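Local atomic coordinates of alginate lyase (Chitinophaga sp. MD30, PDB entry 6KCW), a protein that cleaves alginate as a polysaccharide lyase, probably by beta-elimination with a lysine serving as both catalytic base and catalytic acid. Residues Gly179-Ile184 with Thr193-Thr198. Numbering follows the deposited sequence.
Sequences GRAQII and TAIRWT
The open end of a beta hairpin, where Ala181 and Thr193 still pair squarely while the bonding between Gly179 and Ile195 is already weak, shows how the chain leaving an edge strand can still pack a side chain on the sheet's face. Strand 188-195 borders the larger antiparallel sheet of a concanavalin-like beta-sandwich; strand 179-185 sits between it and strand 162-170. Ala181 and Thr193 form a hydrogen-bonded antiparallel pair. Ala181 N gives a nearly straight bond (171°) to Thr193 O, 3.0 Å away. Thr193 N returns one to Ala181 O at 3.1 Å. Toward the open end the ladder slackens; Gly179 N to Ile195 O, though 2.9 Å long, is bent to 127° and weak, as is the return bond from Ile195 N to Gly179 O.

Beyond Ile195 the backbone runs on past Gly179, and the Trp197 indole reaches back against strand 179-185 on the Ala181 face. Its indole meets Arg180 O with its edge, NE1 making a weak bond there and another weak one to Lys170 O, so NE1 is shared, weakly, between carbonyls of strands 179-185 and 162-170. Ala181 CB packs obliquely against the benzo part, 3.5 Å from CZ2, while Ile195 CG2 lies over one face, offset toward the rim. Both Ile195 torsions are extended, which carries CD1 to 4.1 Å from Ala181 CB. Leu116 and Ile134 of the facing sheet complete this apolar layer.

On the outer face the Arg180 chain bends at chi2 (91°), running its aliphatic part past the Thr193 carbonyl before NE forms a salt bridge with Asp192; CG and CD each lie 3.7 Å from Thr193 O.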
ATOM      1  N   GLY A 179      -5.151 -14.598  12.320  1.00 39.05           N
ATOM      2  CA  GLY A 179      -4.298 -13.861  11.413  1.00 38.23           C
ATOM      3  C   GLY A 179      -3.650 -12.676  12.103  1.00 35.31           C
ATOM      4  O   GLY A 179      -3.696 -12.524  13.323  1.00 38.35           O
ATOM      5  N   ARG A 180      -3.043 -11.808  11.297  1.00 35.71           N
ATOM      6  CA  ARG A 180      -2.374 -10.640  11.850  1.00 35.24           C
ATOM      7  C   ARG A 180      -2.259  -9.560  10.786  1.00 34.29           C
ATOM      8  O   ARG A 180      -1.938  -9.857   9.634  1.00 35.40           O
ATOM      9  CB  ARG A 180      -0.970 -10.992  12.368  1.00 36.12           C
ATOM     10  CG  ARG A 180      -0.420 -10.002  13.371  1.00 38.78           C
ATOM     11  CD  ARG A 180      -0.783 -10.423  14.814  1.00 41.39           C
ATOM     12  NE  ARG A 180       0.006  -9.657  15.780  1.00 49.58           N
ATOM     13  CZ  ARG A 180       1.054 -10.133  16.448  1.00 47.51           C
ATOM     14  NH1 ARG A 180       1.435 -11.393  16.280  1.00 45.59           N
ATOM     15  NH2 ARG A 180       1.707  -9.356  17.305  1.00 43.43           N
ATOM     16  N   ALA A 181      -2.485  -8.308  11.188  1.00 32.54           N
ATOM     17  CA  ALA A 181      -2.202  -7.146  10.345  1.00 38.18           C
ATOM     18  C   ALA A 181      -1.395  -6.137  11.152  1.00 34.74           C
ATOM     19  O   ALA A 181      -1.831  -5.715  12.226  1.00 38.74           O
ATOM     20  CB  ALA A 181      -3.502  -6.510   9.830  1.00 31.31           C
ATOM     21  N   GLN A 182      -0.235  -5.735  10.641  1.00 37.15           N
ATOM     22  CA  GLN A 182       0.644  -4.851  11.396  1.00 32.33           C
ATOM     23  C   GLN A 182       1.252  -3.792  10.492  1.00 36.57           C
ATOM     24  O   GLN A 182       1.724  -4.100   9.393  1.00 37.13           O
ATOM     25  CB  GLN A 182       1.757  -5.646  12.087  1.00 35.83           C
ATOM     26  CG  GLN A 182       2.791  -4.798  12.838  1.00 37.66           C
ATOM     27  CD  GLN A 182       3.915  -5.636  13.440  1.00 37.47           C
ATOM     28  OE1 GLN A 182       5.036  -5.663  12.926  1.00 37.67           O
ATOM     29  NE2 GLN A 182       3.616  -6.323  14.533  1.00 38.09           N
ATOM     30  N   ILE A 183       1.259  -2.544  10.975  1.00 39.13           N
ATOM     31  CA  ILE A 183       1.955  -1.431  10.330  1.00 36.69           C
ATOM     32  C   ILE A 183       2.823  -0.718  11.359  1.00 35.97           C
ATOM     33  O   ILE A 183       2.325  -0.285  12.402  1.00 36.01           O
ATOM     34  CB  ILE A 183       0.976  -0.426   9.702  1.00 37.78           C
ATOM     35  CG1 ILE A 183       0.156  -1.088   8.591  1.00 36.81           C
ATOM     36  CG2 ILE A 183       1.748   0.792   9.171  1.00 36.13           C
ATOM     37  CD1 ILE A 183      -0.975  -0.243   8.114  1.00 35.09           C
ATOM     38  N   ILE A 184       4.109  -0.563  11.049  1.00 38.69           N
ATOM     39  CA  ILE A 184       5.073   0.108  11.924  1.00 36.40           C
ATOM     40  C   ILE A 184       5.705   1.247  11.134  1.00 38.15           C
ATOM     41  O   ILE A 184       6.260   1.022  10.052  1.00 35.89           O
ATOM     42  CB  ILE A 184       6.159  -0.858  12.440  1.00 35.05           C
ATOM     43  CG1 ILE A 184       5.549  -2.176  12.931  1.00 36.74           C
ATOM     44  CG2 ILE A 184       6.968  -0.205  13.561  1.00 36.83           C
ATOM     45  CD1 ILE A 184       4.813  -2.071  14.260  1.00 36.97           C
ATOM     46  N   THR A 193      -2.679  -5.802  15.224  1.00 42.76           N
ATOM     47  CA  THR A 193      -3.866  -6.488  15.706  1.00 38.54           C
ATOM     48  C   THR A 193      -3.951  -7.897  15.138  1.00 41.19           C
ATOM     49  O   THR A 193      -3.542  -8.156  14.001  1.00 41.34           O
ATOM     50  CB  THR A 193      -5.154  -5.753  15.328  1.00 41.81           C
ATOM     51  OG1 THR A 193      -6.281  -6.533  15.760  1.00 39.46           O
ATOM     52  CG2 THR A 193      -5.238  -5.587  13.830  1.00 37.20           C
ATOM     53  N   ALA A 194      -4.510  -8.802  15.934  1.00 37.54           N
ATOM     54  CA  ALA A 194      -4.937 -10.060  15.366  1.00 34.29           C
ATOM     55  C   ALA A 194      -6.197  -9.797  14.553  1.00 38.99           C
ATOM     56  O   ALA A 194      -6.906  -8.811  14.772  1.00 43.13           O
ATOM     57  CB  ALA A 194      -5.159 -11.099  16.466  1.00 36.89           C
ATOM     58  N   ILE A 195      -6.465 -10.662  13.576  1.00 38.96           N
ATOM     59  CA  ILE A 195      -7.462 -10.350  12.560  1.00 34.22           C
ATOM     60  C   ILE A 195      -7.912 -11.642  11.906  1.00 34.43           C
ATOM     61  O   ILE A 195      -7.191 -12.640  11.898  1.00 33.99           O
ATOM     62  CB  ILE A 195      -6.880  -9.360  11.518  1.00 34.14           C
ATOM     63  CG1 ILE A 195      -7.984  -8.647  10.743  1.00 34.86           C
ATOM     64  CG2 ILE A 195      -5.963 -10.084  10.562  1.00 33.91           C
ATOM     65  CD1 ILE A 195      -7.457  -7.703   9.666  1.00 31.44           C
ATOM     66  N   ARG A 196      -9.123 -11.623  11.358  1.00 35.13           N
ATOM     67  CA  ARG A 196      -9.629 -12.672  10.489  1.00 30.99           C
ATOM     68  C   ARG A 196      -9.672 -12.096   9.083  1.00 34.76           C
ATOM     69  O   ARG A 196     -10.352 -11.092   8.849  1.00 36.07           O
ATOM     70  CB  ARG A 196     -11.005 -13.136  10.969  1.00 38.41           C
ATOM     71  CG  ARG A 196     -11.739 -14.137  10.078  1.00 38.12           C
ATOM     72  CD  ARG A 196     -12.839 -14.843  10.867  1.00 35.32           C
ATOM     73  NE  ARG A 196     -13.808 -13.902  11.424  1.00 39.06           N
ATOM     74  CZ  ARG A 196     -14.998 -14.250  11.921  1.00 46.99           C
ATOM     75  NH1 ARG A 196     -15.386 -15.527  11.940  1.00 40.31           N
ATOM     76  NH2 ARG A 196     -15.816 -13.313  12.388  1.00 44.32           N
ATOM     77  N   TRP A 197      -8.898 -12.689   8.167  1.00 35.07           N
ATOM     78  CA  TRP A 197      -8.882 -12.245   6.777  1.00 38.98           C
ATOM     79  C   TRP A 197      -9.957 -12.924   5.947  1.00 40.91           C
ATOM     80  O   TRP A 197     -10.633 -12.268   5.148  1.00 36.95           O
ATOM     81  CB  TRP A 197      -7.531 -12.528   6.116  1.00 37.99           C
ATOM     82  CG  TRP A 197      -6.395 -11.801   6.720  1.00 39.08           C
ATOM     83  CD1 TRP A 197      -5.454 -12.317   7.536  1.00 36.63           C
ATOM     84  CD2 TRP A 197      -6.071 -10.413   6.547  1.00 37.12           C
ATOM     85  NE1 TRP A 197      -4.560 -11.343   7.896  1.00 39.86           N
ATOM     86  CE2 TRP A 197      -4.915 -10.164   7.299  1.00 35.91           C
ATOM     87  CE3 TRP A 197      -6.650  -9.363   5.827  1.00 35.94           C
ATOM     88  CZ2 TRP A 197      -4.315  -8.902   7.361  1.00 34.16           C
ATOM     89  CZ3 TRP A 197      -6.064  -8.117   5.889  1.00 35.89           C
ATOM     90  CH2 TRP A 197      -4.905  -7.894   6.655  1.00 37.19           C
ATOM     91  N   THR A 198     -10.104 -14.235   6.119  1.00 39.76           N
ATOM     92  CA  THR A 198     -10.931 -15.059   5.256  1.00 37.10           C
ATOM     93  C   THR A 198     -11.677 -16.079   6.106  1.00 40.14           C
ATOM     94  O   THR A 198     -11.239 -16.438   7.208  1.00 38.75           O
ATOM     95  CB  THR A 198     -10.069 -15.785   4.209  1.00 40.25           C
ATOM     96  OG1 THR A 198      -9.095 -16.590   4.878  1.00 37.37           O
ATOM     97  CG2 THR A 198      -9.322 -14.790   3.325  1.00 39.88           C
TER